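Local coordinates for transcriptional regulatory protein RcsB (Salmonella typhimurium, PDB 5O8Z), which acts as the response regulator of the Rcs signalling system, binding regulatory DNA and probably controlling transcription of numerous genes with or without RcsA, at residues B[3-8]-B[28-33]; B[9-14]-B[54-59]; B[66-71]-B[96-101]; B[86-91]-B[107-112]. All coordinates share one frame; numbering follows the deposited sequence.

How the contacts relate
All four contacts lie in the receiver domain, whose five-stranded parallel sheet has the order 29-35, 4-9, 52-55, 82-87, 105-108. Contact 1 joins the first pair of strands, contact 2 the ends of strands 4-9 and 52-55 with the loops beyond, contact 4 the last pair. Contact 3 pairs helices 67-77 and 92-100 on one side of the sheet. Contacts 2 and 4 have centres about 12 Å apart and share the beryllium trifluoride ion, so loops following four strands build one site. Contacts 1 and 2, centres about 16 Å apart, cross along the chain and touch where strand 4-9 pairs with 52-55; contact 3 crosses contact 4 and touches contact 2 through the start of helix 67-77.

Contact 1: B[3-8]-B[28-33]; sequences NMNVII and WVNVVG
The carbonyl oxygen N30 O is approached by two groups of the neighbouring strand: V6 N donates a short hydrogen bond of 2.6 Å to it, and the CA-H of N5 adds a weaker contact. The same parallel zigzag runs on both sides, M4 N donating to W28 O at 2.8 Å and N30 N to M4 O at 2.9 Å. Near the far end the register slips: V32 N still reaches V6 O, but I8 N takes G33 O (3.0 Å), one residue beyond the regular partner.

On one face, two asparagines lie side by side. With CG of N30 anti to its own backbone N (chi1 -175°), ND2 of N30 reaches N5 OD1 at 3.0 Å. The acceptor lies in the N30 amide plane, whereas the donor stands above the N5 carbonyl plane, and the two amide planes are 66° apart. N5 ND2 turns instead to D49 O, in a weak bond. Farther along, where I7 CG1 meets V32 CG2, this face turns apolar.

The opposite face is apolar. V6 CG2 meets V29 CG1 at 3.6 Å, and the CD1 tip of I8 lies across the methyls of V31; beta-branched residues suit extended strands, and helix 13-23 packs on I8 and V29. At the start of the two strands, the bent chain of M4 makes a Met-aromatic contact with W28: SD sits obliquely to the ring, 3.7 Å from CZ3, with CE at the ring edge in its plane. Backbone bonding thus fixes the strand pairing of the beta-alpha-beta unit 4-9, 13-23, 29-35, while the amides keep to the more exposed end of one face.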
loop_
_atom_site.group_PDB
_atom_site.type_symbol
_atom_site.label_atom_id
_atom_site.label_comp_id
_atom_site.label_asym_id
_atom_site.label_seq_id
_atom_site.Cartn_x
_atom_site.Cartn_y
_atom_site.Cartn_z
ATOM N N ASN B 3 -30.704 6.943 6.041
ATOM C CA ASN B 3 -29.722 5.855 6.062
ATOM C C ASN B 3 -28.943 5.830 4.753
ATOM O O ASN B 3 -29.461 6.183 3.693
ATOM C CB ASN B 3 -30.352 4.470 6.325
ATOM C CG ASN B 3 -30.236 4.038 7.779
ATOM O OD1 ASN B 3 -29.758 2.936 8.080
ATOM N ND2 ASN B 3 -30.656 4.911 8.687
ATOM N N MET B 4 -27.686 5.424 4.859
ATOM C CA MET B 4 -26.806 5.286 3.722
ATOM C C MET B 4 -26.337 3.844 3.701
ATOM O O MET B 4 -25.700 3.388 4.654
ATOM C CB MET B 4 -25.600 6.231 3.855
ATOM C CG MET B 4 -25.604 7.417 2.897
ATOM S SD MET B 4 -24.209 8.553 3.167
ATOM C CE MET B 4 -22.835 7.433 3.421
ATOM N N ASN B 5 -26.659 3.141 2.616
ATOM C CA ASN B 5 -26.163 1.790 2.366
ATOM C C ASN B 5 -24.806 1.849 1.694
ATOM O O ASN B 5 -24.647 2.504 0.662
ATOM C CB ASN B 5 -27.149 1.003 1.515
ATOM C CG ASN B 5 -28.435 0.694 2.271
ATOM O OD1 ASN B 5 -28.405 0.425 3.470
ATOM N ND2 ASN B 5 -29.560 0.744 1.574
ATOM N N VAL B 6 -23.849 1.134 2.273
ATOM C CA VAL B 6 -22.448 1.275 1.920
ATOM C C VAL B 6 -21.874 -0.048 1.436
ATOM O O VAL B 6 -22.040 -1.088 2.074
ATOM C CB VAL B 6 -21.618 1.805 3.117
ATOM C CG1 VAL B 6 -20.146 1.926 2.753
ATOM C CG2 VAL B 6 -22.144 3.170 3.537
ATOM N N ILE B 7 -21.200 0.019 0.294
ATOM C CA ILE B 7 -20.383 -1.080 -0.202
ATOM C C ILE B 7 -18.927 -0.703 0.034
ATOM O O ILE B 7 -18.519 0.413 -0.246
ATOM C CB ILE B 7 -20.642 -1.347 -1.699
ATOM C CG1 ILE B 7 -22.017 -2.010 -1.839
ATOM C CG2 ILE B 7 -19.561 -2.248 -2.297
ATOM C CD1 ILE B 7 -22.403 -2.404 -3.252
ATOM N N ILE B 8 -18.162 -1.659 0.534
ATOM C CA ILE B 8 -16.734 -1.489 0.763
ATOM C C ILE B 8 -15.970 -2.448 -0.115
ATOM O O ILE B 8 -16.334 -3.615 -0.227
ATOM C CB ILE B 8 -16.374 -1.780 2.213
ATOM C CG1 ILE B 8 -17.183 -0.901 3.168
ATOM C CG2 ILE B 8 -14.900 -1.502 2.438
ATOM C CD1 ILE B 8 -17.157 -1.407 4.612
ATOM N N TRP B 28 -26.215 5.885 11.023
ATOM C CA TRP B 28 -26.935 5.979 9.750
ATOM C C TRP B 28 -26.218 5.257 8.605
ATOM O O TRP B 28 -26.709 5.268 7.479
ATOM C CB TRP B 28 -27.216 7.443 9.383
ATOM C CG TRP B 28 -26.075 8.369 9.618
ATOM C CD1 TRP B 28 -25.828 9.094 10.752
ATOM C CD2 TRP B 28 -25.021 8.675 8.708
ATOM N NE1 TRP B 28 -24.679 9.824 10.603
ATOM C CE2 TRP B 28 -24.166 9.593 9.357
ATOM C CE3 TRP B 28 -24.716 8.267 7.404
ATOM C CZ2 TRP B 28 -23.029 10.105 8.759
ATOM C CZ3 TRP B 28 -23.577 8.784 6.802
ATOM C CH2 TRP B 28 -22.749 9.697 7.483
ATOM N N VAL B 29 -25.064 4.646 8.884
ATOM C CA VAL B 29 -24.360 3.834 7.896
ATOM C C VAL B 29 -24.747 2.366 8.060
ATOM O O VAL B 29 -24.707 1.818 9.167
ATOM C CB VAL B 29 -22.831 4.022 7.982
ATOM C CG1 VAL B 29 -22.092 2.967 7.168
ATOM C CG2 VAL B 29 -22.452 5.415 7.490
ATOM N N ASN B 30 -25.111 1.752 6.932
ATOM C CA ASN B 30 -25.372 0.325 6.841
ATOM C C ASN B 30 -24.484 -0.296 5.749
ATOM O O ASN B 30 -24.535 0.101 4.593
ATOM C CB ASN B 30 -26.841 0.107 6.511
ATOM C CG ASN B 30 -27.229 -1.352 6.505
ATOM O OD1 ASN B 30 -27.004 -2.079 7.479
ATOM N ND2 ASN B 30 -27.848 -1.787 5.418
ATOM N N VAL B 31 -23.684 -1.285 6.131
ATOM C CA VAL B 31 -22.818 -1.994 5.196
ATOM C C VAL B 31 -23.559 -3.202 4.588
ATOM O O VAL B 31 -23.763 -4.218 5.242
ATOM C CB VAL B 31 -21.499 -2.441 5.861
ATOM C CG1 VAL B 31 -20.626 -3.188 4.857
ATOM C CG2 VAL B 31 -20.761 -1.233 6.423
ATOM N N VAL B 32 -23.923 -3.068 3.318
ATOM C CA VAL B 32 -24.648 -4.097 2.573
ATOM C C VAL B 32 -23.749 -5.032 1.740
ATOM O O VAL B 32 -24.268 -5.933 1.080
ATOM C CB VAL B 32 -25.706 -3.444 1.651
ATOM C CG1 VAL B 32 -26.649 -2.572 2.472
ATOM C CG2 VAL B 32 -25.080 -2.640 0.506
ATOM N N GLY B 33 -22.423 -4.808 1.728
ATOM C CA GLY B 33 -21.516 -5.677 0.975
ATOM C C GLY B 33 -20.032 -5.337 1.126
ATOM O O GLY B 33 -19.684 -4.168 1.247
#

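Contact 2: B[9-14]-B[54-59]; sequences ADDHPI and ITDLSM. With MG (magnesium ion), chain F; BEF (beryllium trifluoride ion), chain E.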
loop_
_atom_site.group_PDB
_atom_site.type_symbol
_atom_site.label_atom_id
_atom_site.label_comp_id
_atom_site.label_asym_id
_atom_site.label_seq_id
_atom_site.Cartn_x
_atom_site.Cartn_y
_atom_site.Cartn_z
ATOM N N ALA B 9 -14.884 -1.975 -0.710
ATOM C CA ALA B 9 -14.040 -2.825 -1.527
ATOM C C ALA B 9 -12.567 -2.565 -1.253
ATOM O O ALA B 9 -12.114 -1.437 -1.376
ATOM C CB ALA B 9 -14.346 -2.611 -3.006
ATOM N N ASP B 10 -11.836 -3.612 -0.888
ATOM C CA ASP B 10 -10.380 -3.560 -0.725
ATOM C C ASP B 10 -9.841 -4.970 -0.803
ATOM O O ASP B 10 -10.483 -5.876 -0.281
ATOM C CB ASP B 10 -10.019 -2.940 0.628
ATOM C CG ASP B 10 -8.545 -2.492 0.710
ATOM O OD1 ASP B 10 -7.652 -3.380 0.687
ATOM O OD2 ASP B 10 -8.273 -1.252 0.828
ATOM N N ASP B 11 -8.662 -5.154 -1.410
ATOM C CA ASP B 11 -8.049 -6.486 -1.496
ATOM C C ASP B 11 -7.368 -6.999 -0.214
ATOM O O ASP B 11 -6.888 -8.129 -0.194
ATOM C CB ASP B 11 -7.104 -6.622 -2.708
ATOM C CG ASP B 11 -5.934 -5.658 -2.685
ATOM O OD1 ASP B 11 -6.121 -4.501 -2.262
ATOM O OD2 ASP B 11 -4.832 -6.035 -3.140
ATOM N N HIS B 12 -7.317 -6.175 0.838
ATOM C CA HIS B 12 -6.750 -6.575 2.113
ATOM C C HIS B 12 -7.854 -6.714 3.149
ATOM O O HIS B 12 -8.410 -5.704 3.573
ATOM C CB HIS B 12 -5.761 -5.513 2.596
ATOM C CG HIS B 12 -4.544 -5.393 1.751
ATOM N ND1 HIS B 12 -3.738 -4.278 1.770
ATOM C CD2 HIS B 12 -3.985 -6.245 0.862
ATOM C CE1 HIS B 12 -2.730 -4.451 0.939
ATOM N NE2 HIS B 12 -2.854 -5.636 0.375
ATOM N N PRO B 13 -8.174 -7.949 3.574
ATOM C CA PRO B 13 -9.305 -8.091 4.511
ATOM C C PRO B 13 -9.136 -7.340 5.842
ATOM O O PRO B 13 -10.133 -6.977 6.449
ATOM C CB PRO B 13 -9.384 -9.600 4.733
ATOM C CG PRO B 13 -8.854 -10.175 3.454
ATOM C CD PRO B 13 -7.739 -9.256 3.055
ATOM N N ILE B 14 -7.892 -7.073 6.262
ATOM C CA ILE B 14 -7.644 -6.302 7.477
ATOM C C ILE B 14 -8.152 -4.873 7.349
ATOM O O ILE B 14 -8.696 -4.313 8.298
ATOM C CB ILE B 14 -6.146 -6.357 7.910
ATOM C CG1 ILE B 14 -5.967 -5.919 9.367
ATOM C CG2 ILE B 14 -5.251 -5.527 6.993
ATOM C CD1 ILE B 14 -6.571 -6.859 10.373
ATOM N N ILE B 54 -17.176 2.801 -0.957
ATOM C CA ILE B 54 -15.873 3.135 -0.405
ATOM C C ILE B 54 -14.923 2.124 -1.016
ATOM O O ILE B 54 -14.989 0.946 -0.668
ATOM C CB ILE B 54 -15.849 2.975 1.132
ATOM C CG1 ILE B 54 -16.906 3.880 1.780
ATOM C CG2 ILE B 54 -14.435 3.225 1.653
ATOM C CD1 ILE B 54 -17.104 3.628 3.270
ATOM N N THR B 55 -14.059 2.571 -1.926
ATOM C CA THR B 55 -13.241 1.649 -2.717
ATOM C C THR B 55 -11.782 1.936 -2.691
ATOM O O THR B 55 -11.344 3.064 -2.716
ATOM C CB THR B 55 -13.665 1.537 -4.206
ATOM O OG1 THR B 55 -12.962 0.436 -4.836
ATOM C CG2 THR B 55 -13.398 2.825 -5.007
ATOM N N ASP B 56 -11.042 0.846 -2.736
ATOM C CA ASP B 56 -9.611 0.827 -2.902
ATOM C C ASP B 56 -9.268 1.063 -4.381
ATOM O O ASP B 56 -10.133 0.879 -5.220
ATOM C CB ASP B 56 -9.137 -0.548 -2.446
ATOM C CG ASP B 56 -7.669 -0.642 -2.327
ATOM O OD1 ASP B 56 -7.020 0.398 -2.138
ATOM O OD2 ASP B 56 -7.156 -1.758 -2.409
ATOM N N LEU B 57 -8.030 1.499 -4.677
ATOM C CA LEU B 57 -7.546 1.667 -6.056
ATOM C C LEU B 57 -6.807 0.439 -6.574
ATOM O O LEU B 57 -7.078 0.018 -7.688
ATOM C CB LEU B 57 -6.608 2.884 -6.215
ATOM C CG LEU B 57 -7.183 4.305 -6.238
ATOM C CD1 LEU B 57 -6.057 5.334 -6.435
ATOM C CD2 LEU B 57 -8.241 4.508 -7.317
ATOM N N SER B 58 -5.848 -0.102 -5.809
ATOM C CA SER B 58 -5.131 -1.295 -6.242
ATOM C C SER B 58 -5.820 -2.524 -5.707
ATOM O O SER B 58 -5.805 -2.755 -4.503
ATOM C CB SER B 58 -3.658 -1.309 -5.820
ATOM O OG SER B 58 -3.003 -0.131 -6.246
ATOM N N MET B 59 -6.421 -3.299 -6.614
ATOM C CA MET B 59 -7.009 -4.602 -6.295
ATOM C C MET B 59 -6.910 -5.551 -7.479
ATOM O O MET B 59 -6.913 -5.101 -8.619
ATOM C CB MET B 59 -8.505 -4.478 -6.019
ATOM C CG MET B 59 -8.919 -3.455 -4.991
ATOM S SD MET B 59 -10.719 -3.469 -4.742
ATOM C CE MET B 59 -11.328 -3.562 -6.427
HETATM MG MG MG F . -5.240 -2.567 -2.376
HETATM BE BE BEF E . -5.190 0.552 -2.272
HETATM F F1 BEF E . -4.567 -0.719 -2.731
HETATM F F2 BEF E . -5.110 1.536 -3.390
HETATM F F3 BEF E . -4.705 1.172 -1.008
HETATM O O HOH W 1 -12.377 0.351 0.659
HETATM O O HOH W 2 -5.058 -2.647 -0.309
HETATM O O HOH W 3 -3.527 -3.601 -2.548
#
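A9 N donates to I54 O and D56 N to A9 O, both at 2.9 Å, so the two strands end in a short parallel pairing in which A9 lies opposite T55. Beyond it both chains turn off as loops. The small A9 side chain leaves room for the sulfur of M59, which lies against it and the backbone of D10.

D10 and D56 bring their carboxylates together as a stack, the planes 4° apart and D10 OD2 3.3 Å from D56 CG. Positive groups nearby probably ease this approach: K109 NZ forms a salt bridge with D10 OD2, and the magnesium ion takes up D56 OD2. This is the acidic pocket of the CheY-like receiver fold, at the C-terminal ends of the parallel strands, and D56 is the predicted phosphorylation site. D56 OD1 is covalently joined to beryllium (1.8 Å), mimicking an aspartyl phosphate, while OD2 and D11 OD1 each bind magnesium at 2.1 Å, joined by S58 O, two waters and fluorine F1 as sixth neighbour.

D11 gets there with CG between its backbone N and carbonyl carbon (chi1 61°). D10 stands behind as a second shell: OD1 accepts from a magnesium-bound water and, through its anti lone pair, from H12 N in an Asx turn. L57 N and S58 N both donate to fluorine F2, the latter at 3.0 Å.

Contact 3: B[66-71]-B[96-101]; sequences DGITLI and SAVLDL
I71 CG2 and L101 CD1 press together at 3.4 Å, closer than ordinary van der Waals contact between methyl groups, and L101 CD1 lies 3.7 Å from I71 CB. The two side chains meet at about a right angle, so one leucine branch bears on the beta-branched shoulder of the isoleucine.

The other half is looser. I68 spreads its branches over A97, V98 and L101: CG1 rests on A97 CB at 4.0 Å, CD1 on V98 CG2 at 4.1 Å, and CG2 toward L101 CD1 at 4.2 Å. With CG1 anti to its carbonyl carbon (chi1 -78°), I68 sends its longer branch to A97 and V98. A97 suits its place because a single methyl lets the helices come near, and it is partly exposed. On the inner side, V85 of strand 82-87 packs on both I71 and V98, which are buried.

The two segments meet through aliphatic branches, on one side of the receiver sheet, with V208 packing on I68; a weak bond from K75 NZ to L101 O lies beside them. Because such packing has little directional preference, the fit of methyl groups probably does most to set how the segments lie together.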
loop_
_atom_site.group_PDB
_atom_site.type_symbol
_atom_site.label_atom_id
_atom_site.label_comp_id
_atom_site.label_asym_id
_atom_site.label_seq_id
_atom_site.Cartn_x
_atom_site.Cartn_y
_atom_site.Cartn_z
ATOM N N ASP B 66 -8.612 -2.222 -12.194
ATOM C CA ASP B 66 -8.635 -1.461 -10.956
ATOM C C ASP B 66 -8.287 -0.010 -11.263
ATOM O O ASP B 66 -8.329 0.392 -12.422
ATOM C CB ASP B 66 -7.727 -2.121 -9.909
ATOM C CG ASP B 66 -6.223 -2.031 -10.235
ATOM O OD1 ASP B 66 -5.807 -1.506 -11.276
ATOM O OD2 ASP B 66 -5.429 -2.529 -9.421
ATOM N N GLY B 67 -8.033 0.788 -10.230
ATOM C CA GLY B 67 -7.609 2.168 -10.407
ATOM C C GLY B 67 -8.598 3.081 -11.093
ATOM O O GLY B 67 -9.807 2.961 -10.908
ATOM N N ILE B 68 -8.069 4.004 -11.889
ATOM C CA ILE B 68 -8.873 5.017 -12.564
ATOM C C ILE B 68 -9.840 4.362 -13.536
ATOM O O ILE B 68 -10.997 4.765 -13.609
ATOM C CB ILE B 68 -7.993 6.082 -13.288
ATOM C CG1 ILE B 68 -7.430 7.095 -12.286
ATOM C CG2 ILE B 68 -8.794 6.859 -14.336
ATOM C CD1 ILE B 68 -6.309 6.583 -11.413
ATOM N N THR B 69 -9.372 3.340 -14.250
ATOM C CA THR B 69 -10.208 2.579 -15.187
ATOM C C THR B 69 -11.451 2.037 -14.535
ATOM O O THR B 69 -12.548 2.273 -15.017
ATOM C CB THR B 69 -9.434 1.413 -15.830
ATOM O OG1 THR B 69 -8.155 1.877 -16.283
ATOM C CG2 THR B 69 -10.202 0.824 -17.008
ATOM N N LEU B 70 -11.289 1.345 -13.410
ATOM C CA LEU B 70 -12.441 0.817 -12.691
ATOM C C LEU B 70 -13.405 1.909 -12.226
ATOM O O LEU B 70 -14.625 1.713 -12.263
ATOM C CB LEU B 70 -11.986 -0.016 -11.507
ATOM C CG LEU B 70 -13.064 -0.512 -10.558
ATOM C CD1 LEU B 70 -13.985 -1.459 -11.299
ATOM C CD2 LEU B 70 -12.422 -1.175 -9.340
ATOM N N ILE B 71 -12.875 3.046 -11.772
ATOM C CA ILE B 71 -13.727 4.116 -11.249
ATOM C C ILE B 71 -14.571 4.738 -12.358
ATOM O O ILE B 71 -15.791 4.832 -12.219
ATOM C CB ILE B 71 -12.920 5.180 -10.494
ATOM C CG1 ILE B 71 -12.321 4.543 -9.235
ATOM C CG2 ILE B 71 -13.814 6.355 -10.111
ATOM C CD1 ILE B 71 -11.137 5.271 -8.693
ATOM N N SER B 96 -4.536 13.409 -8.565
ATOM C CA SER B 96 -5.134 14.420 -9.441
ATOM C C SER B 96 -5.990 13.746 -10.532
ATOM O O SER B 96 -7.065 14.233 -10.848
ATOM C CB SER B 96 -4.094 15.406 -10.016
ATOM O OG SER B 96 -3.385 14.832 -11.098
ATOM N N ALA B 97 -5.540 12.607 -11.055
ATOM C CA ALA B 97 -6.376 11.815 -11.957
ATOM C C ALA B 97 -7.709 11.366 -11.315
ATOM O O ALA B 97 -8.743 11.480 -11.961
ATOM C CB ALA B 97 -5.613 10.623 -12.532
ATOM N N VAL B 98 -7.698 10.908 -10.055
ATOM C CA VAL B 98 -8.967 10.560 -9.361
ATOM C C VAL B 98 -9.852 11.788 -9.120
ATOM O O VAL B 98 -11.068 11.717 -9.288
ATOM C CB VAL B 98 -8.756 9.831 -8.013
ATOM C CG1 VAL B 98 -10.099 9.580 -7.318
ATOM C CG2 VAL B 98 -8.027 8.505 -8.220
ATOM N N LEU B 99 -9.259 12.903 -8.718
ATOM C CA LEU B 99 -10.012 14.147 -8.559
ATOM C C LEU B 99 -10.661 14.627 -9.855
ATOM O O LEU B 99 -11.743 15.189 -9.810
ATOM C CB LEU B 99 -9.128 15.267 -8.000
ATOM C CG LEU B 99 -9.882 16.578 -7.702
ATOM C CD1 LEU B 99 -9.684 17.067 -6.276
ATOM C CD2 LEU B 99 -9.516 17.671 -8.688
ATOM N N ASP B 100 -9.994 14.419 -10.990
ATOM C CA ASP B 100 -10.569 14.735 -12.300
ATOM C C ASP B 100 -11.854 13.987 -12.591
ATOM O O ASP B 100 -12.638 14.448 -13.399
ATOM C CB ASP B 100 -9.588 14.420 -13.441
ATOM C CG ASP B 100 -8.443 15.418 -13.542
ATOM O OD1 ASP B 100 -8.541 16.522 -12.947
ATOM O OD2 ASP B 100 -7.445 15.093 -14.248
ATOM N N LEU B 101 -12.061 12.834 -11.959
ATOM C CA LEU B 101 -13.273 12.042 -12.198
ATOM C C LEU B 101 -14.515 12.550 -11.484
ATOM O O LEU B 101 -15.580 12.016 -11.702
ATOM C CB LEU B 101 -13.038 10.592 -11.792
ATOM C CG LEU B 101 -11.848 9.883 -12.417
ATOM C CD1 LEU B 101 -11.852 8.447 -11.941
ATOM C CD2 LEU B 101 -11.895 9.977 -13.942
#

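Contact 4: B[86-91]-B[107-112]; sequences LTMNNN and VLKQGA. With BEF (beryllium trifluoride ion), chain E.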
loop_
_atom_site.group_PDB
_atom_site.type_symbol
_atom_site.label_atom_id
_atom_site.label_comp_id
_atom_site.label_asym_id
_atom_site.label_seq_id
_atom_site.Cartn_x
_atom_site.Cartn_y
_atom_site.Cartn_z
ATOM N N LEU B 86 -10.486 5.219 -0.933
ATOM C CA LEU B 86 -9.621 5.084 0.245
ATOM C C LEU B 86 -8.431 4.300 -0.248
ATOM O O LEU B 86 -8.565 3.122 -0.574
ATOM C CB LEU B 86 -10.337 4.355 1.388
ATOM C CG LEU B 86 -9.500 3.934 2.605
ATOM C CD1 LEU B 86 -8.930 5.140 3.360
ATOM C CD2 LEU B 86 -10.342 3.101 3.557
ATOM N N THR B 87 -7.270 4.948 -0.304
ATOM C CA THR B 87 -6.100 4.407 -0.975
ATOM C C THR B 87 -4.798 4.755 -0.258
ATOM O O THR B 87 -4.687 5.789 0.362
ATOM C CB THR B 87 -6.030 4.913 -2.445
ATOM O OG1 THR B 87 -4.968 4.254 -3.149
ATOM C CG2 THR B 87 -5.876 6.432 -2.539
ATOM N N MET B 88 -3.830 3.860 -0.358
ATOM C CA MET B 88 -2.467 4.123 0.072
ATOM C C MET B 88 -1.624 4.771 -1.017
ATOM O O MET B 88 -0.467 5.080 -0.755
ATOM C CB MET B 88 -1.784 2.824 0.515
ATOM C CG MET B 88 -1.419 1.883 -0.629
ATOM S SD MET B 88 -0.747 0.323 -0.030
ATOM C CE MET B 88 -2.253 -0.630 0.099
ATOM N N ASN B 89 -2.168 4.909 -2.229
ATOM C CA ASN B 89 -1.408 5.376 -3.386
ATOM C C ASN B 89 -1.393 6.905 -3.359
ATOM O O ASN B 89 -2.275 7.553 -3.948
ATOM C CB ASN B 89 -2.014 4.863 -4.728
ATOM C CG ASN B 89 -2.115 3.315 -4.815
ATOM O OD1 ASN B 89 -1.520 2.575 -4.025
ATOM N ND2 ASN B 89 -2.879 2.831 -5.787
ATOM N N ASN B 90 -0.380 7.479 -2.717
ATOM C CA ASN B 90 -0.272 8.954 -2.581
ATOM C C ASN B 90 0.541 9.719 -3.667
ATOM O O ASN B 90 0.970 10.839 -3.439
ATOM C CB ASN B 90 0.238 9.319 -1.177
ATOM C CG ASN B 90 1.645 8.832 -0.915
ATOM O OD1 ASN B 90 2.142 7.949 -1.604
ATOM N ND2 ASN B 90 2.281 9.386 0.102
ATOM N N ASN B 91 0.713 9.138 -4.848
ATOM C CA ASN B 91 1.408 9.808 -5.972
ATOM C C ASN B 91 0.497 10.962 -6.434
ATOM O O ASN B 91 -0.646 10.712 -6.780
ATOM C CB ASN B 91 1.672 8.775 -7.090
ATOM C CG ASN B 91 2.197 9.382 -8.405
ATOM O OD1 ASN B 91 2.572 10.560 -8.494
ATOM N ND2 ASN B 91 2.251 8.539 -9.437
ATOM N N VAL B 107 -9.629 9.736 0.335
ATOM C CA VAL B 107 -9.024 9.591 1.662
ATOM C C VAL B 107 -7.787 8.740 1.546
ATOM O O VAL B 107 -7.800 7.715 0.867
ATOM C CB VAL B 107 -9.990 8.915 2.670
ATOM C CG1 VAL B 107 -9.328 8.750 4.036
ATOM C CG2 VAL B 107 -11.252 9.725 2.819
ATOM N N LEU B 108 -6.722 9.154 2.209
ATOM C CA LEU B 108 -5.498 8.377 2.222
ATOM C C LEU B 108 -5.453 7.461 3.434
ATOM O O LEU B 108 -5.741 7.887 4.566
ATOM C CB LEU B 108 -4.267 9.288 2.243
ATOM C CG LEU B 108 -4.136 10.204 1.046
ATOM C CD1 LEU B 108 -2.991 11.198 1.222
ATOM C CD2 LEU B 108 -3.972 9.384 -0.231
ATOM N N LYS B 109 -5.022 6.224 3.203
ATOM C CA LYS B 109 -4.716 5.290 4.306
ATOM C C LYS B 109 -3.580 5.801 5.202
ATOM O O LYS B 109 -3.577 5.509 6.392
ATOM C CB LYS B 109 -4.390 3.892 3.780
ATOM C CG LYS B 109 -5.512 3.251 2.972
ATOM C CD LYS B 109 -5.106 1.907 2.400
ATOM C CE LYS B 109 -6.304 1.174 1.780
ATOM N NZ LYS B 109 -5.943 -0.124 1.115
ATOM N N GLN B 110 -2.629 6.556 4.626
ATOM C CA GLN B 110 -1.583 7.265 5.400
ATOM C C GLN B 110 -2.119 8.499 6.127
ATOM O O GLN B 110 -1.324 9.208 6.723
ATOM C CB GLN B 110 -0.435 7.804 4.512
ATOM C CG GLN B 110 0.202 6.839 3.548
ATOM C CD GLN B 110 -0.494 6.769 2.204
ATOM O OE1 GLN B 110 -1.732 6.738 2.119
ATOM N NE2 GLN B 110 0.286 6.685 1.162
ATOM N N GLY B 111 -3.408 8.804 6.037
ATOM C CA GLY B 111 -3.967 10.039 6.624
ATOM C C GLY B 111 -4.363 9.899 8.073
ATOM O O GLY B 111 -3.840 9.048 8.785
ATOM N N ALA B 112 -5.279 10.759 8.510
ATOM C CA ALA B 112 -5.770 10.760 9.888
ATOM C C ALA B 112 -6.873 9.701 10.114
ATOM O O ALA B 112 -7.567 9.306 9.179
ATOM C CB ALA B 112 -6.262 12.151 10.283
HETATM BE BE BEF E . -5.190 0.552 -2.272
HETATM F F1 BEF E . -4.567 -0.719 -2.731
HETATM F F2 BEF E . -5.110 1.536 -3.390
HETATM F F3 BEF E . -4.705 1.172 -1.008
#
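K109 and T87 meet at the ends of strands 105-108 and 82-87, where K109 N donates to T87 O at 2.9 Å. T87 N takes V107 O in return, completing a parallel pairing.

From there the K109 side chain runs outward. CB lies 3.9 Å from T87 O; CG passes the same peptide, 3.6 Å from T87 C; CD comes 3.6 Å from M88 N; CE lies near fluorine F3 and, more distantly, L86 O. Because the chain is extended beyond CG (chi2 176°), NZ reaches F3 at 2.8 Å and also forms a salt bridge with D10 OD2. A long, flexible, basic residue is what such a reach requires, and backbone covers its methylenes.

T87 and M88 complete this side of the beryllium trifluoride site. T87 OG1 donates to F2 at 2.7 Å and accepts a bond from the backbone of N89 in an ST turn. M88 N donates to F3. T87 and K109 take the places of the Thr/Ser and Lys that contact the phosphoryl group in receiver domains, here engaged with its mimic. Outside, Q110 NE2 donates to M88 O at 2.6 Å from above the carbonyl plane, beside the N90 amide.

L86 CD1 packs on V107 CG1, with I19 of helix 13-23 on L86 and A119 of helix 115-124 on V107, while M88 touches M88 of the second subunit and N89 lies against helix 198-207.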